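Local coordinates for protein ectonucleoside triphosphate diphosphohydrolase 4 (PDB 6WG5) that belongs to the GDA1/CD39 (nucleoside phosphatase) family, whose members share an actin-like fold, at residues F281-E291 against H437-W448; R340-C348 against F406-A415. All coordinates share one frame; numbering follows the deposited sequence.

Interaction 1: F281-E291 against H437-W448; sequences FGGNAARQRYE and HRLKYQCFKSAW. With NAG (2-acetamido-2-deoxy-beta-D-glucopyranose), chain B.
Phe444 and Trp448 both hold CG anti to the backbone N (chi1 177° and 180°), which throws their rings off helix 437-448, one turn apart, onto Ala286 and Arg287 at the start of helix 283-291. Ala286 serves both: its methyl lies over the face of the indole, with CB 3.6 Å from the centroid of the Trp448 five-membered ring, and in the plane of the Phe444 ring at its edge. Phe444 is the knob in a hole made by Gly283, Ala286, Arg287 and Tyr290. Arg287 CB makes a CH-pi contact over the Phe444 face, 4.0 Å from the ring centroid, while Tyr290 CB approaches Phe444 CE1 at 3.8 Å.

The indole is also fixed by a polar bond. Trp448 NE1 donates to Phe281 O at 3.0 Å; the oxygen lies in the indole plane, but the N-H arrives from above the carbonyl plane. Thr230 OG1 is a second hydrogen-bond partner of this carbonyl.

Beyond the rings, the bent chain of Arg287 carries NE into a salt bridge with Glu291 OE2 at 2.7 Å, and the same NE lies at the edge of the Tyr441 ring, 3.6 Å from CE1. Asp319 is a further salt-bridge partner of Arg287 and binds the hydroxyl of Tyr290. Near Phe281, the acetamido methyl C8 of the protein-linked NAG sits over the centre of the Arg289 guanidinium, whose NH1 bonds Phe355 O.

The short helical segments cross almost at right angles (97°), their axes 9.5 Å apart. Gly282 is the N-cap, right before the helix that follows strand 270-279. This is consistent with a strand-turn-helix unit of the actin-like fold expected for this family, with a second helix crossing its first turns and inserting a single aromatic knob, Phe444.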
loop_
_atom_site.group_PDB
_atom_site.type_symbol
_atom_site.label_atom_id
_atom_site.label_comp_id
_atom_site.label_asym_id
_atom_site.label_seq_id
_atom_site.Cartn_x
_atom_site.Cartn_y
_atom_site.Cartn_z
ATOM N N PHE A 281 11.890 -2.219 -8.084
ATOM C CA PHE A 281 12.594 -1.440 -7.073
ATOM C C PHE A 281 12.244 -1.895 -5.660
ATOM O O PHE A 281 12.478 -1.157 -4.698
ATOM C CB PHE A 281 12.300 0.049 -7.258
ATOM C CG PHE A 281 12.847 0.605 -8.539
ATOM C CD1 PHE A 281 14.057 1.278 -8.557
ATOM C CD2 PHE A 281 12.166 0.430 -9.731
ATOM C CE1 PHE A 281 14.570 1.780 -9.738
ATOM C CE2 PHE A 281 12.673 0.929 -10.916
ATOM C CZ PHE A 281 13.878 1.604 -10.920
ATOM N N GLY A 282 11.687 -3.096 -5.515
ATOM C CA GLY A 282 11.534 -3.695 -4.210
ATOM C C GLY A 282 12.839 -4.286 -3.715
ATOM O O GLY A 282 13.826 -4.384 -4.443
ATOM N N GLY A 283 12.835 -4.690 -2.445
ATOM C CA GLY A 283 14.056 -5.200 -1.842
ATOM C C GLY A 283 14.621 -6.391 -2.590
ATOM O O GLY A 283 15.789 -6.393 -2.990
ATOM N N ASN A 284 13.796 -7.420 -2.795
ATOM C CA ASN A 284 14.263 -8.624 -3.475
ATOM C C ASN A 284 14.605 -8.344 -4.934
ATOM O O ASN A 284 15.636 -8.809 -5.435
ATOM C CB ASN A 284 13.207 -9.722 -3.368
ATOM C CG ASN A 284 12.998 -10.196 -1.940
ATOM O OD1 ASN A 284 13.915 -10.161 -1.120
ATOM N ND2 ASN A 284 11.785 -10.645 -1.637
ATOM N N ALA A 285 13.754 -7.591 -5.636
ATOM C CA ALA A 285 14.041 -7.257 -7.028
ATOM C C ALA A 285 15.361 -6.507 -7.153
ATOM O O ALA A 285 16.151 -6.774 -8.066
ATOM C CB ALA A 285 12.903 -6.429 -7.621
ATOM N N ALA A 286 15.615 -5.560 -6.247
ATOM C CA ALA A 286 16.876 -4.828 -6.284
ATOM C C ALA A 286 18.058 -5.772 -6.118
ATOM O O ALA A 286 19.065 -5.648 -6.825
ATOM C CB ALA A 286 16.893 -3.749 -5.203
ATOM N N ARG A 287 17.954 -6.726 -5.190
ATOM C CA ARG A 287 19.036 -7.684 -4.993
ATOM C C ARG A 287 19.261 -8.518 -6.246
ATOM O O ARG A 287 20.406 -8.822 -6.601
ATOM C CB ARG A 287 18.730 -8.582 -3.791
ATOM C CG ARG A 287 19.708 -9.742 -3.597
ATOM C CD ARG A 287 21.096 -9.265 -3.197
ATOM N NE ARG A 287 22.081 -10.339 -3.294
ATOM C CZ ARG A 287 23.368 -10.214 -2.982
ATOM N NH1 ARG A 287 23.843 -9.058 -2.537
ATOM N NH2 ARG A 287 24.186 -11.252 -3.115
ATOM N N GLN A 288 18.182 -8.902 -6.929
ATOM C CA GLN A 288 18.330 -9.695 -8.144
ATOM C C GLN A 288 18.969 -8.877 -9.259
ATOM O O GLN A 288 19.838 -9.374 -9.983
ATOM C CB GLN A 288 16.971 -10.243 -8.584
ATOM C CG GLN A 288 17.041 -11.174 -9.785
ATOM C CD GLN A 288 17.945 -12.370 -9.542
ATOM O OE1 GLN A 288 17.715 -13.161 -8.626
ATOM N NE2 GLN A 288 18.987 -12.501 -10.359
ATOM N N ARG A 289 18.551 -7.619 -9.413
ATOM C CA ARG A 289 19.182 -6.752 -10.403
ATOM C C ARG A 289 20.656 -6.546 -10.082
ATOM O O ARG A 289 21.493 -6.446 -10.988
ATOM C CB ARG A 289 18.451 -5.411 -10.461
ATOM C CG ARG A 289 17.002 -5.508 -10.924
ATOM C CD ARG A 289 16.269 -4.205 -10.680
ATOM N NE ARG A 289 17.009 -3.080 -11.235
ATOM C CZ ARG A 289 16.924 -1.829 -10.797
ATOM N NH1 ARG A 289 17.648 -0.880 -11.377
ATOM N NH2 ARG A 289 16.130 -1.523 -9.781
ATOM N N TYR A 290 20.991 -6.484 -8.791
ATOM C CA TYR A 290 22.382 -6.321 -8.383
ATOM C C TYR A 290 23.197 -7.564 -8.720
ATOM O O TYR A 290 24.294 -7.466 -9.284
ATOM C CB TYR A 290 22.438 -6.009 -6.886
ATOM C CG TYR A 290 23.830 -5.949 -6.297
ATOM C CD1 TYR A 290 24.717 -4.948 -6.662
ATOM C CD2 TYR A 290 24.246 -6.882 -5.357
ATOM C CE1 TYR A 290 25.987 -4.887 -6.119
ATOM C CE2 TYR A 290 25.510 -6.828 -4.808
ATOM C CZ TYR A 290 26.377 -5.828 -5.191
ATOM O OH TYR A 290 27.641 -5.773 -4.650
ATOM N N GLU A 291 22.671 -8.746 -8.392
ATOM C CA GLU A 291 23.365 -9.982 -8.740
ATOM C C GLU A 291 23.494 -10.144 -10.248
ATOM O O GLU A 291 24.500 -10.677 -10.728
ATOM C CB GLU A 291 22.634 -11.182 -8.136
ATOM C CG GLU A 291 22.697 -11.242 -6.612
ATOM C CD GLU A 291 21.955 -12.434 -6.032
ATOM O OE1 GLU A 291 21.407 -13.240 -6.814
ATOM O OE2 GLU A 291 21.921 -12.566 -4.790
ATOM N N HIS A 437 16.306 -16.380 5.027
ATOM C CA HIS A 437 16.365 -15.390 3.955
ATOM C C HIS A 437 16.503 -13.983 4.526
ATOM O O HIS A 437 17.293 -13.176 4.025
ATOM C CB HIS A 437 15.116 -15.501 3.080
ATOM C CG HIS A 437 15.177 -14.686 1.827
ATOM N ND1 HIS A 437 14.968 -13.324 1.812
ATOM C CD2 HIS A 437 15.413 -15.044 0.541
ATOM C CE1 HIS A 437 15.079 -12.877 0.574
ATOM N NE2 HIS A 437 15.350 -13.900 -0.216
ATOM N N ARG A 438 15.740 -13.673 5.576
ATOM C CA ARG A 438 15.885 -12.385 6.245
ATOM C C ARG A 438 17.292 -12.218 6.806
ATOM O O ARG A 438 17.901 -11.150 6.674
ATOM C CB ARG A 438 14.841 -12.258 7.356
ATOM C CG ARG A 438 15.111 -11.158 8.378
ATOM C CD ARG A 438 15.247 -9.792 7.730
ATOM N NE ARG A 438 14.141 -9.494 6.826
ATOM C CZ ARG A 438 14.070 -8.410 6.059
ATOM N NH1 ARG A 438 15.044 -7.505 6.083
ATOM N NH2 ARG A 438 13.025 -8.230 5.263
ATOM N N LEU A 439 17.824 -13.267 7.436
ATOM C CA LEU A 439 19.151 -13.179 8.034
ATOM C C LEU A 439 20.216 -12.910 6.977
ATOM O O LEU A 439 21.184 -12.179 7.226
ATOM C CB LEU A 439 19.460 -14.474 8.788
ATOM C CG LEU A 439 20.595 -14.409 9.808
ATOM C CD1 LEU A 439 20.137 -13.701 11.081
ATOM C CD2 LEU A 439 21.109 -15.803 10.121
ATOM N N LYS A 440 20.051 -13.486 5.786
ATOM C CA LYS A 440 21.069 -13.389 4.749
ATOM C C LYS A 440 21.005 -12.062 4.003
ATOM O O LYS A 440 22.047 -11.474 3.692
ATOM C CB LYS A 440 20.911 -14.556 3.776
ATOM C CG LYS A 440 21.776 -14.486 2.532
ATOM C CD LYS A 440 21.748 -15.826 1.809
ATOM C CE LYS A 440 22.463 -15.784 0.472
ATOM N NZ LYS A 440 22.225 -17.044 -0.292
ATOM N N TYR A 441 19.801 -11.571 3.710
ATOM C CA TYR A 441 19.627 -10.402 2.855
ATOM C C TYR A 441 19.252 -9.146 3.632
ATOM O O TYR A 441 18.933 -8.123 3.016
ATOM C CB TYR A 441 18.576 -10.699 1.782
ATOM C CG TYR A 441 19.006 -11.799 0.840
ATOM C CD1 TYR A 441 20.011 -11.582 -0.093
ATOM C CD2 TYR A 441 18.418 -13.055 0.889
ATOM C CE1 TYR A 441 20.418 -12.581 -0.951
ATOM C CE2 TYR A 441 18.818 -14.066 0.028
ATOM C CZ TYR A 441 19.819 -13.821 -0.889
ATOM O OH TYR A 441 20.230 -14.815 -1.752
ATOM N N GLN A 442 19.292 -9.192 4.966
ATOM C CA GLN A 442 19.028 -7.995 5.760
ATOM C C GLN A 442 19.956 -6.854 5.366
ATOM O O GLN A 442 19.528 -5.698 5.277
ATOM C CB GLN A 442 19.178 -8.314 7.251
ATOM C CG GLN A 442 19.405 -7.099 8.162
ATOM C CD GLN A 442 18.170 -6.234 8.325
ATOM O OE1 GLN A 442 17.048 -6.674 8.077
ATOM N NE2 GLN A 442 18.373 -4.993 8.747
ATOM N N CYS A 443 21.235 -7.154 5.141
ATOM C CA CYS A 443 22.207 -6.100 4.875
ATOM C C CYS A 443 21.880 -5.361 3.589
ATOM O O CYS A 443 21.732 -4.135 3.582
ATOM C CB CYS A 443 23.614 -6.686 4.824
ATOM S SG CYS A 443 24.213 -6.919 6.475
ATOM N N PHE A 444 21.776 -6.094 2.480
ATOM C CA PHE A 444 21.429 -5.454 1.220
ATOM C C PHE A 444 20.124 -4.680 1.349
ATOM O O PHE A 444 20.031 -3.521 0.929
ATOM C CB PHE A 444 21.325 -6.492 0.104
ATOM C CG PHE A 444 20.901 -5.905 -1.210
ATOM C CD1 PHE A 444 21.844 -5.506 -2.139
ATOM C CD2 PHE A 444 19.561 -5.724 -1.502
ATOM C CE1 PHE A 444 21.458 -4.954 -3.339
ATOM C CE2 PHE A 444 19.169 -5.168 -2.700
ATOM C CZ PHE A 444 20.120 -4.780 -3.620
ATOM N N LYS A 445 19.102 -5.303 1.942
ATOM C CA LYS A 445 17.787 -4.674 1.986
ATOM C C LYS A 445 17.760 -3.475 2.924
ATOM O O LYS A 445 17.061 -2.494 2.646
ATOM C CB LYS A 445 16.736 -5.702 2.390
ATOM C CG LYS A 445 16.379 -6.663 1.261
ATOM C CD LYS A 445 15.827 -7.969 1.791
ATOM C CE LYS A 445 14.394 -8.183 1.368
ATOM N NZ LYS A 445 13.823 -9.398 2.011
ATOM N N SER A 446 18.507 -3.523 4.028
ATOM C CA SER A 446 18.575 -2.364 4.913
ATOM C C SER A 446 19.233 -1.181 4.213
ATOM O O SER A 446 18.791 -0.036 4.364
ATOM C CB SER A 446 19.334 -2.720 6.191
ATOM O OG SER A 446 20.679 -3.053 5.907
ATOM N N ALA A 447 20.290 -1.441 3.439
ATOM C CA ALA A 447 20.958 -0.371 2.702
ATOM C C ALA A 447 20.088 0.135 1.560
ATOM O O ALA A 447 20.010 1.345 1.318
ATOM C CB ALA A 447 22.297 -0.867 2.167
ATOM N N TRP A 448 19.441 -0.779 0.837
ATOM C CA TRP A 448 18.510 -0.375 -0.209
ATOM C C TRP A 448 17.375 0.459 0.373
ATOM O O TRP A 448 17.015 1.509 -0.172
ATOM C CB TRP A 448 17.971 -1.617 -0.919
ATOM C CG TRP A 448 16.996 -1.322 -2.012
ATOM C CD1 TRP A 448 15.653 -1.564 -1.998
ATOM C CD2 TRP A 448 17.285 -0.734 -3.287
ATOM N NE1 TRP A 448 15.087 -1.166 -3.188
ATOM C CE2 TRP A 448 16.067 -0.652 -3.994
ATOM C CE3 TRP A 448 18.453 -0.270 -3.897
ATOM C CZ2 TRP A 448 15.983 -0.120 -5.277
ATOM C CZ3 TRP A 448 18.369 0.254 -5.176
ATOM C CH2 TRP A 448 17.142 0.326 -5.851
HETATM C C1 NAG B . 16.978 0.951 -14.902
HETATM C C2 NAG B . 15.853 0.015 -15.357
HETATM C C3 NAG B . 16.351 -0.940 -16.442
HETATM C C4 NAG B . 17.064 -0.191 -17.560
HETATM C C5 NAG B . 18.135 0.723 -16.981
HETATM C C6 NAG B . 18.798 1.597 -18.018
HETATM C C7 NAG B . 14.048 -0.699 -13.845
HETATM C C8 NAG B . 13.689 -1.562 -12.674
HETATM N N2 NAG B . 15.327 -0.741 -14.231
HETATM O O3 NAG B . 15.241 -1.656 -16.973
HETATM O O4 NAG B . 17.703 -1.126 -18.422
HETATM O O5 NAG B . 17.537 1.607 -16.026
HETATM O O6 NAG B . 19.540 2.645 -17.408
HETATM O O7 NAG B . 13.219 0.005 -14.413
HETATM O O HOH W 1 10.864 -11.195 1.568
#

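Interaction 2: R340-C348 against F406-A415; sequences RGTGDFDLC and FTKAAKDYCA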
loop_
_atom_site.group_PDB
_atom_site.type_symbol
_atom_site.label_atom_id
_atom_site.label_comp_id
_atom_site.label_asym_id
_atom_site.label_seq_id
_atom_site.Cartn_x
_atom_site.Cartn_y
_atom_site.Cartn_z
ATOM N N ARG A 340 31.651 -13.837 -1.552
ATOM C CA ARG A 340 31.931 -13.879 -0.125
ATOM C C ARG A 340 31.591 -12.521 0.464
ATOM O O ARG A 340 32.055 -11.493 -0.038
ATOM C CB ARG A 340 33.394 -14.229 0.160
ATOM C CG ARG A 340 33.653 -14.641 1.600
ATOM C CD ARG A 340 34.987 -14.110 2.093
ATOM N NE ARG A 340 36.090 -14.497 1.218
ATOM C CZ ARG A 340 37.248 -13.847 1.140
ATOM N NH1 ARG A 340 38.192 -14.275 0.313
ATOM N NH2 ARG A 340 37.462 -12.762 1.875
ATOM N N GLY A 341 30.781 -12.518 1.520
ATOM C CA GLY A 341 30.317 -11.269 2.100
ATOM C C GLY A 341 31.396 -10.606 2.936
ATOM O O GLY A 341 32.043 -11.254 3.765
ATOM N N THR A 342 31.590 -9.306 2.718
ATOM C CA THR A 342 32.509 -8.511 3.521
ATOM C C THR A 342 31.788 -7.579 4.486
ATOM O O THR A 342 32.450 -6.855 5.236
ATOM C CB THR A 342 33.445 -7.702 2.613
ATOM O OG1 THR A 342 32.678 -6.857 1.747
ATOM C CG2 THR A 342 34.302 -8.635 1.771
ATOM N N GLY A 343 30.455 -7.579 4.488
ATOM C CA GLY A 343 29.672 -6.872 5.486
ATOM C C GLY A 343 30.042 -5.414 5.681
ATOM O O GLY A 343 30.335 -4.991 6.804
ATOM N N ASP A 344 30.018 -4.633 4.603
ATOM C CA ASP A 344 30.349 -3.209 4.646
ATOM C C ASP A 344 29.092 -2.430 4.263
ATOM O O ASP A 344 28.818 -2.207 3.081
ATOM C CB ASP A 344 31.520 -2.892 3.721
ATOM C CG ASP A 344 32.125 -1.528 3.994
ATOM O OD1 ASP A 344 31.404 -0.647 4.512
ATOM O OD2 ASP A 344 33.322 -1.338 3.696
ATOM N N PHE A 345 28.335 -2.011 5.279
ATOM C CA PHE A 345 27.050 -1.359 5.046
ATOM C C PHE A 345 27.212 -0.086 4.224
ATOM O O PHE A 345 26.488 0.132 3.246
ATOM C CB PHE A 345 26.381 -1.062 6.389
ATOM C CG PHE A 345 25.106 -0.278 6.281
ATOM C CD1 PHE A 345 23.904 -0.915 6.023
ATOM C CD2 PHE A 345 25.106 1.095 6.461
ATOM C CE1 PHE A 345 22.729 -0.197 5.931
ATOM C CE2 PHE A 345 23.935 1.820 6.370
ATOM C CZ PHE A 345 22.744 1.172 6.105
ATOM N N ASP A 346 28.164 0.771 4.601
ATOM C CA ASP A 346 28.356 2.026 3.879
ATOM C C ASP A 346 28.821 1.779 2.449
ATOM O O ASP A 346 28.427 2.505 1.529
ATOM C CB ASP A 346 29.355 2.913 4.621
ATOM C CG ASP A 346 28.775 3.512 5.888
ATOM O OD1 ASP A 346 27.559 3.805 5.912
ATOM O OD2 ASP A 346 29.538 3.692 6.860
ATOM N N LEU A 347 29.662 0.766 2.238
ATOM C CA LEU A 347 30.114 0.462 0.886
ATOM C C LEU A 347 29.002 -0.178 0.063
ATOM O O LEU A 347 28.956 -0.006 -1.160
ATOM C CB LEU A 347 31.341 -0.449 0.937
ATOM C CG LEU A 347 31.976 -0.842 -0.398
ATOM C CD1 LEU A 347 32.375 0.386 -1.201
ATOM C CD2 LEU A 347 33.181 -1.738 -0.161
ATOM N N CYS A 348 28.098 -0.912 0.714
ATOM C CA CYS A 348 26.939 -1.451 0.012
ATOM C C CYS A 348 26.053 -0.332 -0.521
ATOM O O CYS A 348 25.564 -0.402 -1.654
ATOM C CB CYS A 348 26.140 -2.363 0.944
ATOM S SG CYS A 348 24.678 -3.080 0.178
ATOM N N PHE A 406 19.487 3.791 13.198
ATOM C CA PHE A 406 19.324 2.706 12.238
ATOM C C PHE A 406 20.647 2.369 11.561
ATOM O O PHE A 406 21.041 1.198 11.497
ATOM C CB PHE A 406 18.266 3.084 11.203
ATOM C CG PHE A 406 18.210 2.152 10.029
ATOM C CD1 PHE A 406 17.538 0.945 10.118
ATOM C CD2 PHE A 406 18.828 2.484 8.836
ATOM C CE1 PHE A 406 17.486 0.087 9.040
ATOM C CE2 PHE A 406 18.779 1.628 7.754
ATOM C CZ PHE A 406 18.107 0.429 7.856
ATOM N N THR A 407 21.349 3.383 11.048
ATOM C CA THR A 407 22.603 3.129 10.345
ATOM C C THR A 407 23.618 2.455 11.256
ATOM O O THR A 407 24.361 1.569 10.821
ATOM C CB THR A 407 23.176 4.432 9.787
ATOM O OG1 THR A 407 23.277 5.406 10.834
ATOM C CG2 THR A 407 22.295 4.969 8.669
ATOM N N LYS A 408 23.665 2.861 12.526
ATOM C CA LYS A 408 24.583 2.232 13.471
ATOM C C LYS A 408 24.246 0.758 13.654
ATOM O O LYS A 408 25.112 -0.113 13.512
ATOM C CB LYS A 408 24.535 2.968 14.810
ATOM C CG LYS A 408 25.511 2.446 15.848
ATOM C CD LYS A 408 25.454 3.288 17.110
ATOM C CE LYS A 408 26.476 2.839 18.143
ATOM N NZ LYS A 408 26.463 3.721 19.347
ATOM N N ALA A 409 22.985 0.459 13.973
ATOM C CA ALA A 409 22.579 -0.930 14.157
ATOM C C ALA A 409 22.746 -1.725 12.870
ATOM O O ALA A 409 23.193 -2.877 12.896
ATOM C CB ALA A 409 21.131 -0.991 14.643
ATOM N N ALA A 410 22.392 -1.124 11.731
ATOM C CA ALA A 410 22.546 -1.809 10.452
ATOM C C ALA A 410 24.011 -2.098 10.160
ATOM O O ALA A 410 24.354 -3.187 9.687
ATOM C CB ALA A 410 21.929 -0.976 9.329
ATOM N N LYS A 411 24.891 -1.132 10.438
ATOM C CA LYS A 411 26.320 -1.347 10.241
ATOM C C LYS A 411 26.829 -2.484 11.116
ATOM O O LYS A 411 27.603 -3.333 10.658
ATOM C CB LYS A 411 27.098 -0.063 10.539
ATOM C CG LYS A 411 27.766 0.550 9.319
ATOM C CD LYS A 411 28.626 1.762 9.671
ATOM C CE LYS A 411 27.808 3.047 9.731
ATOM N NZ LYS A 411 28.663 4.258 9.559
ATOM N N ASP A 412 26.402 -2.520 12.380
ATOM C CA ASP A 412 26.902 -3.532 13.304
ATOM C C ASP A 412 26.423 -4.925 12.913
ATOM O O ASP A 412 27.177 -5.899 13.023
ATOM C CB ASP A 412 26.473 -3.192 14.732
ATOM C CG ASP A 412 27.188 -1.969 15.281
ATOM O OD1 ASP A 412 28.287 -1.646 14.780
ATOM O OD2 ASP A 412 26.656 -1.333 16.216
ATOM N N TYR A 413 25.176 -5.044 12.454
ATOM C CA TYR A 413 24.675 -6.342 12.015
ATOM C C TYR A 413 25.501 -6.879 10.850
ATOM O O TYR A 413 25.894 -8.051 10.840
ATOM C CB TYR A 413 23.198 -6.232 11.627
ATOM C CG TYR A 413 22.613 -7.523 11.091
ATOM C CD1 TYR A 413 22.038 -8.454 11.944
ATOM C CD2 TYR A 413 22.639 -7.810 9.730
ATOM C CE1 TYR A 413 21.505 -9.635 11.460
ATOM C CE2 TYR A 413 22.111 -8.990 9.237
ATOM C CZ TYR A 413 21.547 -9.899 10.108
ATOM O OH TYR A 413 21.019 -11.076 9.626
ATOM N N CYS A 414 25.785 -6.027 9.862
ATOM C CA CYS A 414 26.500 -6.477 8.672
ATOM C C CYS A 414 27.929 -6.890 8.996
ATOM O O CYS A 414 28.449 -7.846 8.410
ATOM C CB CYS A 414 26.481 -5.376 7.611
ATOM S SG CYS A 414 24.810 -5.061 7.052
ATOM N N ALA A 415 28.577 -6.188 9.921
ATOM C CA ALA A 415 29.953 -6.493 10.281
ATOM C C ALA A 415 30.076 -7.713 11.187
ATOM O O ALA A 415 31.197 -8.067 11.566
ATOM C CB ALA A 415 30.591 -5.281 10.962
HETATM O O HOH W 2 29.001 -2.867 8.312
HETATM O O HOH W 3 26.948 6.294 8.140
#
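Apolar packing of Phe345 on Ala410, Lys411 and Cys414 carries this contact. Phe345 is a knob among Thr407, Ala410, Lys411 and Cys414; its chi1 of 175° swings the ring out opposite the backbone N, off the first turn of its helix. Ala410 CB lies over one face, toward the rim and 4.0 Å from the Phe345 ring centroid, in a CH-pi contact. Cys414 SG stands at the edge of the ring, near its plane, and the aliphatic part of Lys411 crosses at about a right angle, with CG 3.6 Å from Phe345 CB.

Charge pairing closes the outer side. The Lys411 chain bends at chi3 and brings NZ to Asp346 OD2 at 2.9 Å, on the syn lone pair of the carboxylate. The other oxygen, OD1, has Arg349 as its salt-bridge partner, so Asp346 probably shares its negative charge between two cations.

Water and backbone join the remaining parts. One water donates to Gly343 O at 2.9 Å and to Lys411 O at 2.8 Å, and accepts from Phe345 N. Gly343, with positive phi, brings its CA 3.3 Å from Cys414 O in a CA-H...O contact.

Within the first segment, Asp344 is the N-cap: its OD1 accepts from Leu347 N at 3.2 Å, met from above the carboxylate plane. One turn into this helix, Cys348 is disulfide-bonded to Cys321. The result is structural packing in which a strand-turn-helix junction, its new helix N-capped by an aspartate, lodges an aromatic knob along helix 403-414.

From the N terminus, the chain first lays down 281-291, then 340-348, then 406-415, and finally 437-448. Interaction 2 closes the shorter loop, spanning 57 intervening residues, and is nested inside the 145-residue loop closed by interaction 1; the two do not cross. Their centres are about 13 Å apart, and helix 436-456 belongs to both neighbourhoods. Its Cys443 is disulfide-bonded to Cys414, Leu439 O probably accepts a hydrogen bond from Tyr413 OH, and Ser446 packs on Phe345. Helix 283-296, which follows a strand of the six-stranded sheet, is thereby linked through helix 436-456 to helices 345-352 and 403-414, and onward to the three-stranded sheet containing strand 335-341.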